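Local structure of Beta/alpha-amylase (Paenibacillus polymyxa, 3VOC) at residues V35-W44 with L72-C83. The protein hydrolyses alpha-1,4-glucosidic bonds of starch, this chain being the N-terminal family 14 beta-amylase part, which releases maltose from non-reducing chain ends. Numbering follows the deposited sequence.
Sequences VYAITTDVWW and LKWVPIISTHKC
W43 is the bulkiest bump at the C-terminal end of the pair, its indole filling a hollow made by the chain as it curls from S79 to C83. S79 CB comes in obliquely on the side where D41 CB of the same strand as W43 lies, and C83 CB presses on the opposite face, 3.9 Å from the six-membered ring centroid. H81 O lies at the indole edge, 3.4 Å from W43 CE3, while the six-membered ring of W43 turns its edge to the face of the H81 imidazole (planes at 69°), whose ND1 is hydrogen-bonded to S157. C83, disulfide-bonded to C91, also brings its sulfur obliquely to the indole. Next to W43, S79 OG gives a short hydrogen bond to D41 OD1 (2.5 Å) on the carboxylate's anti side. On the other side of the sheet, V42 CG2 rests against both P76 CB (3.8 Å) and W74 CZ2. W74 CG stands anti to the backbone N (chi1 -168°), which swings the indole toward 37-43, where NE1 gives a bent hydrogen bond to T40 OG1 (2.8 Å), the hydroxyl near the ring edge but tilted from its plane. At the far end K73 lays CG over the Y36 ring, and L72 CD1 packs on I38 CG1. A ladder of backbone hydrogen bonds joins the parallel strands, whose directions differ by 20°. They are neighbours in the eight-stranded TIM barrel, linked by a right-handed beta-alpha-beta crossover through helix 58-69; D41 near its strand's C-terminal end and H81 just beyond 73-79 are probable substrate-binding residues of the family 14 active-site pocket.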
# COMPACT_ATOMS: atom_id res chain seq x y z
N VAL A 35 -7.03 14.07 -18.70
CA VAL A 35 -6.88 13.45 -17.37
C VAL A 35 -8.20 13.57 -16.61
O VAL A 35 -8.84 14.62 -16.66
CB VAL A 35 -5.69 14.07 -16.59
CG1 VAL A 35 -5.68 13.60 -15.13
CG2 VAL A 35 -4.37 13.72 -17.28
N TYR A 36 -8.60 12.49 -15.94
CA TYR A 36 -9.86 12.40 -15.22
C TYR A 36 -9.79 12.93 -13.80
O TYR A 36 -10.64 13.75 -13.38
CB TYR A 36 -10.33 10.94 -15.18
CG TYR A 36 -11.64 10.70 -14.44
CD1 TYR A 36 -12.86 11.17 -14.95
CD2 TYR A 36 -11.65 9.98 -13.25
CE1 TYR A 36 -14.07 10.92 -14.26
CE2 TYR A 36 -12.83 9.71 -12.57
CZ TYR A 36 -14.03 10.18 -13.08
OH TYR A 36 -15.16 9.90 -12.36
N ALA A 37 -8.81 12.44 -13.04
CA ALA A 37 -8.69 12.77 -11.62
C ALA A 37 -7.26 12.99 -11.17
O ALA A 37 -6.31 12.57 -11.85
CB ALA A 37 -9.35 11.71 -10.77
N ILE A 38 -7.12 13.67 -10.04
CA ILE A 38 -5.85 13.78 -9.34
C ILE A 38 -5.93 12.91 -8.08
O ILE A 38 -6.89 13.03 -7.31
CB ILE A 38 -5.54 15.24 -8.92
CG1 ILE A 38 -5.52 16.18 -10.15
CG2 ILE A 38 -4.24 15.31 -8.08
CD1 ILE A 38 -4.42 15.86 -11.20
N THR A 39 -4.96 12.01 -7.91
CA THR A 39 -4.85 11.23 -6.66
C THR A 39 -3.87 11.92 -5.68
O THR A 39 -2.86 12.50 -6.10
CB THR A 39 -4.46 9.75 -6.86
OG1 THR A 39 -3.06 9.67 -7.16
CG2 THR A 39 -5.27 9.10 -8.01
N THR A 40 -4.19 11.86 -4.39
CA THR A 40 -3.52 12.73 -3.43
C THR A 40 -3.32 12.02 -2.10
O THR A 40 -4.29 11.59 -1.48
CB THR A 40 -4.38 13.99 -3.15
OG1 THR A 40 -4.63 14.69 -4.38
CG2 THR A 40 -3.68 14.94 -2.14
N ASP A 41 -2.07 11.91 -1.65
CA ASP A 41 -1.81 11.54 -0.27
C ASP A 41 -2.39 12.60 0.66
O ASP A 41 -1.97 13.76 0.63
CB ASP A 41 -0.31 11.40 0.00
CG ASP A 41 0.22 10.03 -0.37
OD1 ASP A 41 -0.37 9.01 0.04
OD2 ASP A 41 1.24 9.98 -1.07
N VAL A 42 -3.37 12.19 1.46
CA VAL A 42 -3.95 13.06 2.51
C VAL A 42 -3.27 12.60 3.79
O VAL A 42 -3.68 11.62 4.43
CB VAL A 42 -5.50 12.97 2.54
CG1 VAL A 42 -6.10 13.90 3.60
CG2 VAL A 42 -6.08 13.30 1.15
N TRP A 43 -2.16 13.29 4.11
CA TRP A 43 -1.26 12.83 5.18
C TRP A 43 -1.89 12.94 6.58
O TRP A 43 -2.30 14.02 7.01
CB TRP A 43 0.06 13.62 5.15
CG TRP A 43 0.86 13.37 3.92
CD1 TRP A 43 1.04 14.20 2.86
CD2 TRP A 43 1.58 12.16 3.60
NE1 TRP A 43 1.83 13.60 1.91
CE2 TRP A 43 2.17 12.35 2.34
CE3 TRP A 43 1.77 10.94 4.27
CZ2 TRP A 43 2.95 11.36 1.71
CZ3 TRP A 43 2.55 9.95 3.65
CH2 TRP A 43 3.13 10.17 2.38
N TRP A 44 -1.93 11.82 7.30
CA TRP A 44 -2.39 11.85 8.69
C TRP A 44 -1.66 12.93 9.51
O TRP A 44 -2.29 13.67 10.30
CB TRP A 44 -2.21 10.48 9.34
CG TRP A 44 -3.07 10.27 10.57
CD1 TRP A 44 -4.07 11.10 11.05
CD2 TRP A 44 -3.04 9.13 11.44
NE1 TRP A 44 -4.63 10.55 12.17
CE2 TRP A 44 -4.03 9.34 12.43
CE3 TRP A 44 -2.27 7.95 11.48
CZ2 TRP A 44 -4.26 8.42 13.46
CZ3 TRP A 44 -2.52 7.03 12.47
CH2 TRP A 44 -3.50 7.27 13.46
N LEU A 72 -11.32 18.89 -12.67
CA LEU A 72 -10.89 17.52 -12.41
C LEU A 72 -11.62 16.88 -11.24
O LEU A 72 -12.13 17.58 -10.36
CB LEU A 72 -9.38 17.49 -12.12
CG LEU A 72 -8.52 17.90 -13.31
CD1 LEU A 72 -7.15 18.43 -12.87
CD2 LEU A 72 -8.39 16.72 -14.28
N LYS A 73 -11.68 15.55 -11.25
CA LYS A 73 -12.07 14.78 -10.06
C LYS A 73 -10.91 14.69 -9.07
O LYS A 73 -9.74 14.87 -9.44
CB LYS A 73 -12.52 13.36 -10.42
CG LYS A 73 -13.74 13.29 -11.33
CD LYS A 73 -14.78 14.33 -11.00
CE LYS A 73 -15.97 14.21 -11.95
NZ LYS A 73 -16.72 12.97 -11.63
N TRP A 74 -11.26 14.42 -7.81
CA TRP A 74 -10.27 14.28 -6.74
C TRP A 74 -10.35 12.92 -6.06
O TRP A 74 -11.40 12.53 -5.58
CB TRP A 74 -10.46 15.36 -5.68
CG TRP A 74 -9.30 15.47 -4.69
CD1 TRP A 74 -7.95 15.55 -5.01
CD2 TRP A 74 -9.37 15.53 -3.26
NE1 TRP A 74 -7.20 15.65 -3.85
CE2 TRP A 74 -8.05 15.65 -2.77
CE3 TRP A 74 -10.44 15.51 -2.34
CZ2 TRP A 74 -7.75 15.73 -1.40
CZ3 TRP A 74 -10.14 15.60 -0.97
CH2 TRP A 74 -8.81 15.70 -0.51
N VAL A 75 -9.24 12.19 -6.03
CA VAL A 75 -9.22 10.88 -5.38
C VAL A 75 -8.28 10.93 -4.18
O VAL A 75 -7.06 10.87 -4.34
CB VAL A 75 -8.82 9.74 -6.34
CG1 VAL A 75 -8.71 8.38 -5.58
CG2 VAL A 75 -9.83 9.65 -7.49
N PRO A 76 -8.86 11.07 -2.98
CA PRO A 76 -8.03 11.17 -1.79
C PRO A 76 -7.54 9.78 -1.34
O PRO A 76 -8.28 8.80 -1.44
CB PRO A 76 -9.00 11.74 -0.76
CG PRO A 76 -10.32 11.14 -1.16
CD PRO A 76 -10.30 11.15 -2.67
N ILE A 77 -6.28 9.72 -0.92
CA ILE A 77 -5.73 8.56 -0.25
C ILE A 77 -5.66 8.98 1.22
O ILE A 77 -4.98 9.95 1.54
CB ILE A 77 -4.30 8.21 -0.75
CG1 ILE A 77 -4.29 8.04 -2.28
CG2 ILE A 77 -3.79 6.94 -0.02
CD1 ILE A 77 -2.88 8.23 -2.96
N ILE A 78 -6.37 8.28 2.09
CA ILE A 78 -6.26 8.59 3.52
C ILE A 78 -4.95 7.98 4.05
O ILE A 78 -4.86 6.80 4.41
CB ILE A 78 -7.49 8.13 4.31
CG1 ILE A 78 -8.79 8.58 3.62
CG2 ILE A 78 -7.40 8.64 5.78
CD1 ILE A 78 -8.89 10.12 3.35
N SER A 79 -3.91 8.80 4.07
CA SER A 79 -2.54 8.30 4.20
C SER A 79 -2.08 8.25 5.66
O SER A 79 -1.44 9.19 6.14
CB SER A 79 -1.60 9.14 3.36
OG SER A 79 -1.94 8.99 2.00
N THR A 80 -2.45 7.16 6.33
CA THR A 80 -2.10 6.87 7.71
C THR A 80 -0.71 6.20 7.74
O THR A 80 -0.49 5.14 8.37
CB THR A 80 -3.14 5.92 8.31
OG1 THR A 80 -3.36 4.85 7.39
CG2 THR A 80 -4.48 6.65 8.53
N HIS A 81 0.24 6.81 7.03
CA HIS A 81 1.61 6.34 7.06
C HIS A 81 2.55 7.53 7.05
O HIS A 81 2.13 8.66 6.79
CB HIS A 81 1.90 5.35 5.91
CG HIS A 81 1.65 5.91 4.54
ND1 HIS A 81 0.40 5.91 3.96
CD2 HIS A 81 2.49 6.43 3.62
CE1 HIS A 81 0.48 6.43 2.75
NE2 HIS A 81 1.74 6.76 2.52
N LYS A 82 3.81 7.27 7.38
CA LYS A 82 4.84 8.30 7.47
C LYS A 82 5.47 8.52 6.11
O LYS A 82 5.61 7.57 5.33
CB LYS A 82 5.90 7.86 8.51
CG LYS A 82 7.23 8.61 8.44
CD LYS A 82 8.04 8.44 9.73
CE LYS A 82 8.56 7.03 9.92
NZ LYS A 82 9.52 6.96 11.08
N CYS A 83 5.82 9.77 5.81
CA CYS A 83 6.68 10.05 4.66
C CYS A 83 8.08 10.35 5.18
O CYS A 83 8.26 11.27 5.99
CB CYS A 83 6.16 11.25 3.85
SG CYS A 83 6.79 11.31 2.16